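Beta-galactosidase (Streptococcus pneumoniae, PDB 4CUA) probably cleaves terminal beta-galactose residues from glycans, the part described here being a calcium-containing carbohydrate-binding module of the enzyme. Local coordinates at residues A[19-32]-A[108-122]. Numbering follows the deposited sequence. Where two conformers were deposited one is given.
With EDO (1,2-ethanediol), chain H; EDO (1,2-ethanediol), chain F; EDO (1,2-ethanediol), chain D.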
ATOM      1  N   LEU A  19       7.312  -1.707   6.920  1.00 10.90           N
ATOM      2  CA  LEU A  19       7.473  -2.616   5.782  1.00 10.57           C
ATOM      3  C   LEU A  19       6.242  -2.487   4.931  1.00  9.47           C
ATOM      4  O   LEU A  19       5.120  -2.576   5.423  1.00 10.09           O
ATOM      5  CB  LEU A  19       7.517  -4.069   6.285  1.00 12.02           C
ATOM      6  CG  LEU A  19       7.505  -5.245   5.328  1.00 14.23           C
ATOM      7  CD1 LEU A  19       8.801  -5.252   4.529  1.00 14.82           C
ATOM      8  CD2 LEU A  19       7.451  -6.524   6.163  1.00 14.76           C
ATOM      9  N   ALA A  20       6.447  -2.261   3.641  1.00  8.28           N
ATOM     10  CA  ALA A  20       5.368  -2.360   2.653  1.00  7.74           C
ATOM     11  C   ALA A  20       5.100  -3.811   2.340  1.00  7.97           C
ATOM     12  O   ALA A  20       6.000  -4.679   2.302  1.00  8.55           O
ATOM     13  CB  ALA A  20       5.765  -1.624   1.374  1.00  8.58           C
ATOM     14  N   PHE A  21       3.839  -4.128   2.080  1.00  7.55           N
ATOM     15  CA  PHE A  21       3.456  -5.497   1.727  1.00  7.72           C
ATOM     16  C   PHE A  21       2.362  -5.398   0.647  1.00  7.73           C
ATOM     17  O   PHE A  21       1.684  -4.388   0.490  1.00  7.20           O
ATOM     18  CB  PHE A  21       2.965  -6.265   2.963  1.00  8.91           C
ATOM     19  CG  PHE A  21       1.730  -5.662   3.624  1.00  8.35           C
ATOM     20  CD1 PHE A  21       0.453  -6.000   3.220  1.00  8.96           C
ATOM     21  CD2 PHE A  21       1.852  -4.760   4.705  1.00  8.21           C
ATOM     22  CE1 PHE A  21      -0.648  -5.486   3.838  1.00  9.56           C
ATOM     23  CE2 PHE A  21       0.750  -4.238   5.287  1.00  8.69           C
ATOM     24  CZ  PHE A  21      -0.506  -4.572   4.842  1.00  9.35           C
ATOM     25  N   ALA A  22       2.216  -6.493  -0.128  1.00  7.73           N
ATOM     26  CA  ALA A  22       1.204  -6.591  -1.148  1.00  8.26           C
ATOM     27  C   ALA A  22       0.666  -7.975  -1.207  1.00  9.10           C
ATOM     28  O   ALA A  22       1.368  -8.928  -0.871  1.00  8.94           O
ATOM     29  CB  ALA A  22       1.748  -6.221  -2.493  1.00  8.09           C
ATOM     30  N   SER A  23      -0.591  -8.100  -1.612  1.00  8.88           N
ATOM     31  CA  SER A  23      -1.150  -9.457  -1.787  1.00  9.08           C
ATOM     32  C   SER A  23      -0.411 -10.218  -2.907  1.00  9.11           C
ATOM     33  O   SER A  23      -0.208 -11.431  -2.821  1.00  9.71           O
ATOM     34  CB  SER A  23      -2.624  -9.315  -2.128  1.00  8.75           C
ATOM     35  OG  SER A  23      -2.857  -8.503  -3.223  1.00  9.36           O
ATOM     36  N   ASP A  24      -0.015  -9.522  -3.948  1.00  9.06           N
ATOM     37  CA  ASP A  24       0.675 -10.049  -5.101  1.00  9.28           C
ATOM     38  C   ASP A  24       1.344  -8.893  -5.819  1.00  8.85           C
ATOM     39  O   ASP A  24       0.941  -7.710  -5.709  1.00  8.89           O
ATOM     40  CB  ASP A  24      -0.293 -10.774  -6.048  1.00  9.47           C
ATOM     41  CG  ASP A  24       0.381 -11.570  -7.075  1.00 12.34           C
ATOM     42  OD1 ASP A  24       1.397 -12.209  -6.795  1.00 12.32           O
ATOM     43  OD2 ASP A  24      -0.156 -11.578  -8.257  1.00 14.54           O
ATOM     44  N   SER A  25       2.383  -9.205  -6.602  1.00  8.71           N
ATOM     45  CA  SER A  25       3.105  -8.259  -7.368  1.00  8.64           C
ATOM     46  C   SER A  25       3.668  -8.787  -8.686  1.00  8.29           C
ATOM     47  O   SER A  25       4.004  -9.974  -8.762  1.00  9.87           O
ATOM     48  CB  SER A  25       4.323  -7.709  -6.592  1.00  8.43           C
ATOM     49  OG  SER A  25       3.968  -7.299  -5.264  1.00  7.84           O
ATOM     50  N   ASN A  26       3.847  -7.931  -9.696  1.00  8.16           N
ATOM     51  CA  ASN A  26       4.708  -8.259 -10.765  1.00  8.85           C
ATOM     52  C   ASN A  26       6.128  -8.366 -10.185  1.00  9.45           C
ATOM     53  O   ASN A  26       6.604  -7.425  -9.580  1.00  9.71           O
ATOM     54  CB  ASN A  26       4.612  -7.175 -11.824  1.00  9.73           C
ATOM     55  CG  ASN A  26       5.532  -7.392 -12.979  1.00 11.79           C
ATOM     56  OD1 ASN A  26       5.774  -8.540 -13.356  1.00 12.30           O
ATOM     57  ND2 ASN A  26       6.102  -6.344 -13.508  1.00 11.47           N
ATOM     58  N   PRO A  27       6.829  -9.499 -10.339  1.00 10.02           N
ATOM     59  CA  PRO A  27       8.048  -9.679  -9.546  1.00 10.88           C
ATOM     60  C   PRO A  27       9.128  -8.645  -9.734  1.00 11.74           C
ATOM     61  O   PRO A  27       9.863  -8.391  -8.775  1.00 12.30           O
ATOM     62  CB  PRO A  27       8.501 -11.067  -9.951  1.00 11.88           C
ATOM     63  CG  PRO A  27       7.215 -11.762 -10.187  1.00 10.87           C
ATOM     64  CD  PRO A  27       6.372 -10.769 -10.916  1.00 11.12           C
ATOM     65  N   SER A  28       9.243  -8.031 -10.882  1.00 11.10           N
ATOM     66  CA  SER A  28      10.272  -7.013 -11.111  1.00 11.77           C
ATOM     67  C   SER A  28       9.844  -5.636 -10.564  1.00 10.39           C
ATOM     68  O   SER A  28      10.641  -4.667 -10.641  1.00 11.01           O
ATOM     69  CB  SER A  28      10.579  -6.849 -12.618  1.00 13.93           C
ATOM     70  OG  SER A  28       9.404  -6.501 -13.271  1.00 16.46           O
ATOM     71  N   ASP A  29       8.621  -5.571 -10.011  1.00  9.83           N
ATOM     72  CA  ASP A  29       8.049  -4.368  -9.405  1.00  9.31           C
ATOM     73  C   ASP A  29       7.676  -4.661  -7.948  1.00  8.68           C
ATOM     74  O   ASP A  29       6.495  -4.599  -7.577  1.00  8.52           O
ATOM     75  CB  ASP A  29       6.799  -3.921 -10.142  1.00  9.44           C
ATOM     76  CG  ASP A  29       7.047  -3.456 -11.546  1.00  8.97           C
ATOM     77  OD1 ASP A  29       8.029  -2.736 -11.806  1.00  9.66           O
ATOM     78  OD2 ASP A  29       6.138  -3.720 -12.402  1.00  9.96           O
ATOM     79  N   PRO A  30       8.672  -4.989  -7.127  1.00  9.07           N
ATOM     80  CA  PRO A  30       8.354  -5.410  -5.748  1.00  9.19           C
ATOM     81  C   PRO A  30       7.716  -4.285  -4.962  1.00  8.12           C
ATOM     82  O   PRO A  30       7.975  -3.100  -5.225  1.00  7.86           O
ATOM     83  CB  PRO A  30       9.700  -5.744  -5.162  1.00  9.11           C
ATOM     84  CG  PRO A  30      10.666  -4.968  -6.002  1.00  9.13           C
ATOM     85  CD  PRO A  30      10.099  -5.014  -7.380  1.00  9.16           C
ATOM     86  N   VAL A  31       6.902  -4.610  -3.974  1.00  7.72           N
ATOM     87  CA  VAL A  31       6.173  -3.610  -3.198  1.00  7.15           C
ATOM     88  C   VAL A  31       7.070  -2.758  -2.341  1.00  7.69           C
ATOM     89  O   VAL A  31       6.669  -1.691  -1.958  1.00  7.24           O
ATOM     90  CB  VAL A  31       5.041  -4.301  -2.374  1.00  7.66           C
ATOM     91  CG1 VAL A  31       5.611  -5.021  -1.184  1.00  7.83           C
ATOM     92  CG2 VAL A  31       3.968  -3.269  -1.979  1.00  7.67           C
ATOM     93  N   SER A  32       8.258  -3.222  -2.036  1.00  8.22           N
ATOM     94  CA  SER A  32       9.261  -2.397  -1.327  1.00  7.93           C
ATOM     95  C   SER A  32       9.524  -1.098  -2.080  1.00  8.29           C
ATOM     96  O   SER A  32       9.912  -0.083  -1.500  1.00  8.31           O
ATOM     97  CB  SER A  32      10.570  -3.200  -1.151  1.00  8.99           C
ATOM     98  OG  SER A  32      11.022  -3.704  -2.389  1.00 10.43           O
ATOM     99  N   ALA A 108       5.891  -9.916  10.302  1.00 16.24           N
ATOM    100  CA  ALA A 108       6.330  -9.484   8.982  1.00 14.71           C
ATOM    101  C   ALA A 108       6.135 -10.698   8.058  1.00 14.23           C
ATOM    102  O   ALA A 108       6.672 -11.789   8.330  1.00 14.94           O
ATOM    103  CB  ALA A 108       7.788  -9.102   9.000  1.00 16.24           C
ATOM    104  N   PRO A 109       5.467 -10.481   6.897  1.00 13.52           N
ATOM    105  CA  PRO A 109       5.402 -11.563   5.913  1.00 13.11           C
ATOM    106  C   PRO A 109       6.794 -12.049   5.501  1.00 12.19           C
ATOM    107  O   PRO A 109       7.778 -11.324   5.457  1.00 13.87           O
ATOM    108  CB  PRO A 109       4.628 -10.945   4.762  1.00 14.01           C
ATOM    109  CG  PRO A 109       3.767  -9.900   5.433  1.00 15.50           C
ATOM    110  CD  PRO A 109       4.695  -9.311   6.466  1.00 15.17           C
ATOM    111  N   LYS A 110       6.897 -13.343   5.232  1.00 11.49           N
ATOM    112  CA  LYS A 110       8.138 -13.911   4.758  1.00 12.18           C
ATOM    113  C   LYS A 110       8.498 -13.432   3.368  1.00 11.40           C
ATOM    114  O   LYS A 110       9.688 -13.266   3.023  1.00 12.72           O
ATOM    115  CB  LYS A 110       8.014 -15.442   4.720  1.00 12.92           C
ATOM    116  CG  LYS A 110       7.820 -16.096   6.081  1.00 17.22           C
ATOM    117  CD  LYS A 110       9.093 -16.006   6.861  1.00 21.52           C
ATOM    118  CE  LYS A 110       9.120 -16.872   8.117  1.00 27.12           C
ATOM    119  NZ  LYS A 110       7.987 -16.548   8.998  1.00 31.01           N
ATOM    120  N   ASN A 111       7.465 -13.187   2.561  0.52 10.43           N
ATOM    121  CA  ASN A 111       7.649 -12.699   1.205  0.52  9.83           C
ATOM    122  C   ASN A 111       6.671 -11.551   0.996  0.52  9.24           C
ATOM    123  O   ASN A 111       5.558 -11.733   0.505  0.52  8.94           O
ATOM    124  CB  ASN A 111       7.433 -13.792   0.191  0.52  9.62           C
ATOM    125  CG  ASN A 111       8.317 -14.970   0.442  0.52 10.37           C
ATOM    126  OD1 ASN A 111       9.409 -15.029  -0.063  0.52 11.45           O
ATOM    127  ND2 ASN A 111       7.852 -15.880   1.282  0.52 10.89           N
ATOM    128  N   PRO A 112       7.056 -10.337   1.411  1.00  9.43           N
ATOM    129  CA  PRO A 112       6.108  -9.211   1.497  1.00  9.74           C
ATOM    130  C   PRO A 112       5.468  -8.759   0.210  1.00  9.04           C
ATOM    131  O   PRO A 112       4.374  -8.254   0.274  1.00  9.16           O
ATOM    132  CB  PRO A 112       6.914  -8.055   2.116  1.00 11.99           C
ATOM    133  CG  PRO A 112       8.264  -8.571   2.286  1.00 14.13           C
ATOM    134  CD  PRO A 112       8.363 -10.019   2.030  1.00 10.81           C
ATOM    135  N   SER A 113       6.065  -9.041  -0.950  1.00  8.41           N
ATOM    136  CA  SER A 113       5.449  -8.686  -2.227  1.00  7.93           C
ATOM    137  C   SER A 113       4.339  -9.697  -2.614  1.00  8.17           C
ATOM    138  O   SER A 113       3.660  -9.447  -3.601  1.00  8.92           O
ATOM    139  CB  SER A 113       6.486  -8.614  -3.344  1.00  7.44           C
ATOM    140  OG  SER A 113       7.226  -7.384  -3.245  1.00  8.55           O
ATOM    141  N   PHE A 114       4.279 -10.797  -1.890  1.00  8.53           N
ATOM    142  CA  PHE A 114       3.394 -11.910  -2.297  1.00  8.29           C
ATOM    143  C   PHE A 114       2.680 -12.508  -1.113  1.00  8.63           C
ATOM    144  O   PHE A 114       2.695 -13.720  -0.870  1.00  8.06           O
ATOM    145  CB  PHE A 114       4.246 -12.997  -2.987  1.00  8.42           C
ATOM    146  CG  PHE A 114       5.010 -12.485  -4.128  1.00  9.03           C
ATOM    147  CD1 PHE A 114       4.449 -12.348  -5.385  1.00  9.95           C
ATOM    148  CD2 PHE A 114       6.333 -12.120  -3.966  1.00 10.36           C
ATOM    149  CE1 PHE A 114       5.219 -11.834  -6.398  1.00 10.34           C
ATOM    150  CE2 PHE A 114       7.101 -11.623  -5.004  1.00 10.57           C
ATOM    151  CZ  PHE A 114       6.535 -11.499  -6.222  1.00 11.46           C
ATOM    152  N   VAL A 115       2.037 -11.691  -0.277  1.00  9.19           N
ATOM    153  CA  VAL A 115       1.480 -12.155   0.978  1.00  8.88           C
ATOM    154  C   VAL A 115       0.401 -13.225   0.720  1.00 10.09           C
ATOM    155  O   VAL A 115       0.226 -14.132   1.495  1.00  9.47           O
ATOM    156  CB  VAL A 115       0.957 -10.967   1.800  1.00  9.70           C
ATOM    157  CG1 VAL A 115       0.297 -11.479   3.045  1.00  9.99           C
ATOM    158  CG2 VAL A 115       2.078  -9.994   2.155  1.00  9.55           C
ATOM    159  N   GLY A 116      -0.280 -13.102  -0.391  1.00  9.54           N
ATOM    160  CA  GLY A 116      -1.298 -14.111  -0.715  1.00 11.47           C
ATOM    161  C   GLY A 116      -0.790 -15.497  -0.928  1.00 11.49           C
ATOM    162  O   GLY A 116      -1.615 -16.438  -0.959  1.00 12.80           O
ATOM    163  N   ASN A 117       0.506 -15.669  -1.132  1.00 11.22           N
ATOM    164  CA  ASN A 117       1.147 -16.990  -1.311  1.00 10.83           C
ATOM    165  C   ASN A 117       1.687 -17.597  -0.048  1.00 10.31           C
ATOM    166  O   ASN A 117       2.393 -18.621  -0.109  1.00 10.96           O
ATOM    167  CB  ASN A 117       2.206 -16.868  -2.365  1.00 11.44           C
ATOM    168  CG  ASN A 117       2.508 -18.171  -3.049  1.00 13.27           C
ATOM    169  OD1 ASN A 117       1.617 -18.985  -3.257  1.00 14.18           O
ATOM    170  ND2 ASN A 117       3.781 -18.348  -3.425  1.00 14.93           N
ATOM    171  N   GLU A 118       1.331 -17.072   1.122  1.00 11.08           N
ATOM    172  CA  GLU A 118       1.761 -17.635   2.409  1.00 11.43           C
ATOM    173  C   GLU A 118       0.615 -17.544   3.407  1.00 12.84           C
ATOM    174  O   GLU A 118      -0.304 -16.791   3.180  1.00 14.09           O
ATOM    175  CB  GLU A 118       3.025 -16.996   2.933  1.00 11.33           C
ATOM    176  CG  GLU A 118       2.885 -15.526   3.345  1.00 11.05           C
ATOM    177  CD  GLU A 118       4.218 -14.923   3.716  1.00 11.47           C
ATOM    178  OE1 GLU A 118       4.998 -14.590   2.824  1.00 13.41           O
ATOM    179  OE2 GLU A 118       4.549 -14.743   4.925  1.00 12.64           O
ATOM    180  N   ASP A 119       0.704 -18.320   4.482  0.54 14.21           N
ATOM    181  CA  ASP A 119      -0.249 -18.250   5.580  0.54 14.99           C
ATOM    182  C   ASP A 119       0.046 -17.030   6.397  0.54 14.96           C
ATOM    183  O   ASP A 119       1.104 -16.906   6.994  0.54 15.59           O
ATOM    184  CB  ASP A 119      -0.142 -19.469   6.486  0.54 16.42           C
ATOM    185  CG  ASP A 119      -0.625 -20.723   5.826  0.54 18.05           C
ATOM    186  OD1 ASP A 119      -1.226 -20.716   4.717  0.54 19.12           O
ATOM    187  OD2 ASP A 119      -0.421 -21.745   6.478  0.54 20.28           O
ATOM    188  N   HIS A 120      -0.900 -16.110   6.389  1.00 13.74           N
ATOM    189  CA  HIS A 120      -0.704 -14.858   7.108  1.00 13.16           C
ATOM    190  C   HIS A 120      -2.048 -14.263   7.455  1.00 12.33           C
ATOM    191  O   HIS A 120      -2.948 -14.244   6.645  1.00 13.05           O
ATOM    192  CB  HIS A 120       0.119 -13.909   6.223  1.00 12.52           C
ATOM    193  CG  HIS A 120       0.689 -12.763   6.982  1.00 12.57           C
ATOM    194  ND1 HIS A 120      -0.050 -11.653   7.276  1.00 12.96           N
ATOM    195  CD2 HIS A 120       1.894 -12.575   7.563  1.00 12.79           C
ATOM    196  CE1 HIS A 120       0.684 -10.801   7.966  1.00 13.16           C
ATOM    197  NE2 HIS A 120       1.856 -11.354   8.183  1.00 13.49           N
ATOM    198  N   VAL A 121      -2.080 -13.625   8.639  1.00 13.69           N
ATOM    199  CA  VAL A 121      -3.293 -12.940   9.124  1.00 13.24           C
ATOM    200  C   VAL A 121      -3.837 -11.933   8.147  1.00 12.62           C
ATOM    201  O   VAL A 121      -5.039 -11.662   8.064  1.00 12.94           O
ATOM    202  CB  VAL A 121      -3.098 -12.296  10.490  1.00 14.93           C
ATOM    203  CG1 VAL A 121      -2.911 -13.385  11.541  1.00 15.74           C
ATOM    204  CG2 VAL A 121      -1.958 -11.278  10.530  1.00 14.59           C
ATOM    205  N   PHE A 122      -2.964 -11.340   7.352  1.00 11.86           N
ATOM    206  CA  PHE A 122      -3.445 -10.361   6.411  1.00 11.62           C
ATOM    207  C   PHE A 122      -4.386 -10.920   5.348  1.00 12.17           C
ATOM    208  O   PHE A 122      -5.139 -10.180   4.771  1.00 11.97           O
ATOM    209  CB  PHE A 122      -2.302  -9.635   5.673  1.00 12.18           C
ATOM    210  CG  PHE A 122      -1.470  -8.737   6.521  1.00 11.96           C
ATOM    211  CD1 PHE A 122      -1.876  -8.255   7.769  1.00 13.46           C
ATOM    212  CD2 PHE A 122      -0.231  -8.326   6.036  1.00 12.92           C
ATOM    213  CE1 PHE A 122      -1.064  -7.416   8.531  1.00 14.33           C
ATOM    214  CE2 PHE A 122       0.566  -7.462   6.778  1.00 12.83           C
ATOM    215  CZ  PHE A 122       0.148  -7.004   8.003  1.00 13.61           C
TER
HETATM  216  C1  EDO H2649       0.826 -13.458  12.395  1.00 30.19           C
HETATM  217  O1  EDO H2649       0.481 -14.752  12.916  1.00 37.16           O
HETATM  218  C2  EDO H2649       1.179 -13.657  10.902  1.00 22.15           C
HETATM  219  O2  EDO H2649       0.131 -14.359  10.265  1.00 26.63           O
HETATM  220  C1  EDO F2647      12.053  -1.484 -10.325  1.00 14.77           C
HETATM  221  O1  EDO F2647      11.766  -2.511  -9.407  1.00 13.30           O
HETATM  222  C2  EDO F2647      10.896  -1.310 -11.294  1.00 14.49           C
HETATM  223  O2  EDO F2647       9.727  -0.760 -10.628  1.00 11.38           O
HETATM  224  C1  EDO D2645       4.412  -1.651 -16.195  1.00 13.82           C
HETATM  225  O1  EDO D2645       5.318  -0.998 -17.067  1.00 14.33           O
HETATM  226  C2  EDO D2645       5.061  -2.733 -15.359  1.00 13.40           C
HETATM  227  O2  EDO D2645       6.030  -2.087 -14.468  1.00 12.04           O
HETATM  228  O   HOH W   1       8.872  -6.311  -1.374  1.00 13.54           O
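Phe21 and Phe122 lay their rings face to face, with centroids 4.3 Å apart and planes tilted by 29°. Phe122 CE2 sits over the centre of the Phe21 ring, 3.4 Å above its plane. Phe21 CG stands between its backbone N and carbonyl carbon (chi1 61°), which turns the ring toward Phe122. Both side chains also touch Ala157 of strand 157-163, and Phe122 meets the ring of Trp128. Leu19 extends the apolar contact. Its CD2 branch reaches Ala108 CB and Pro109 CD, while CD1 meets Pro112 CG at 4.0 Å.

The backbones are tied alongside. Ala22 N donates to Pro112 O, and Val115 N returns a bond to Ala22 O. Gly116 N then binds Ser23 O at 2.9 Å, on a lone pair in the carbonyl plane.

Ser113 is gripped through both its carbonyl O and its OG. Ser25 OG donates to Ser113 O at 2.7 Å, also on an in-plane lone pair. Ser113 OG accepts from Val31 N at 2.9 Å. A water joins the same hydroxyl to Ser32 N. Ser113 thus binds the chain just before and just after the type I turn Asn26-Asp29.

The Phe114 ring meets the 24-27 part of the loop along its edge. Asp24 OD1 approaches in the ring plane, 3.4 Å from Phe114 CD1, with carboxylate and ring planes 59° apart. The same oxygen forms a salt bridge with Arg54. Pro27 CG borders the ring near CZ.

Strand 19-22 pairs on another side with strand 58-67. The contact therefore fastens the long loop between strands 94-100 and 128-130 to an edge strand of the antiparallel beta-sandwich, the fold of galactose-binding-like carbohydrate-binding modules.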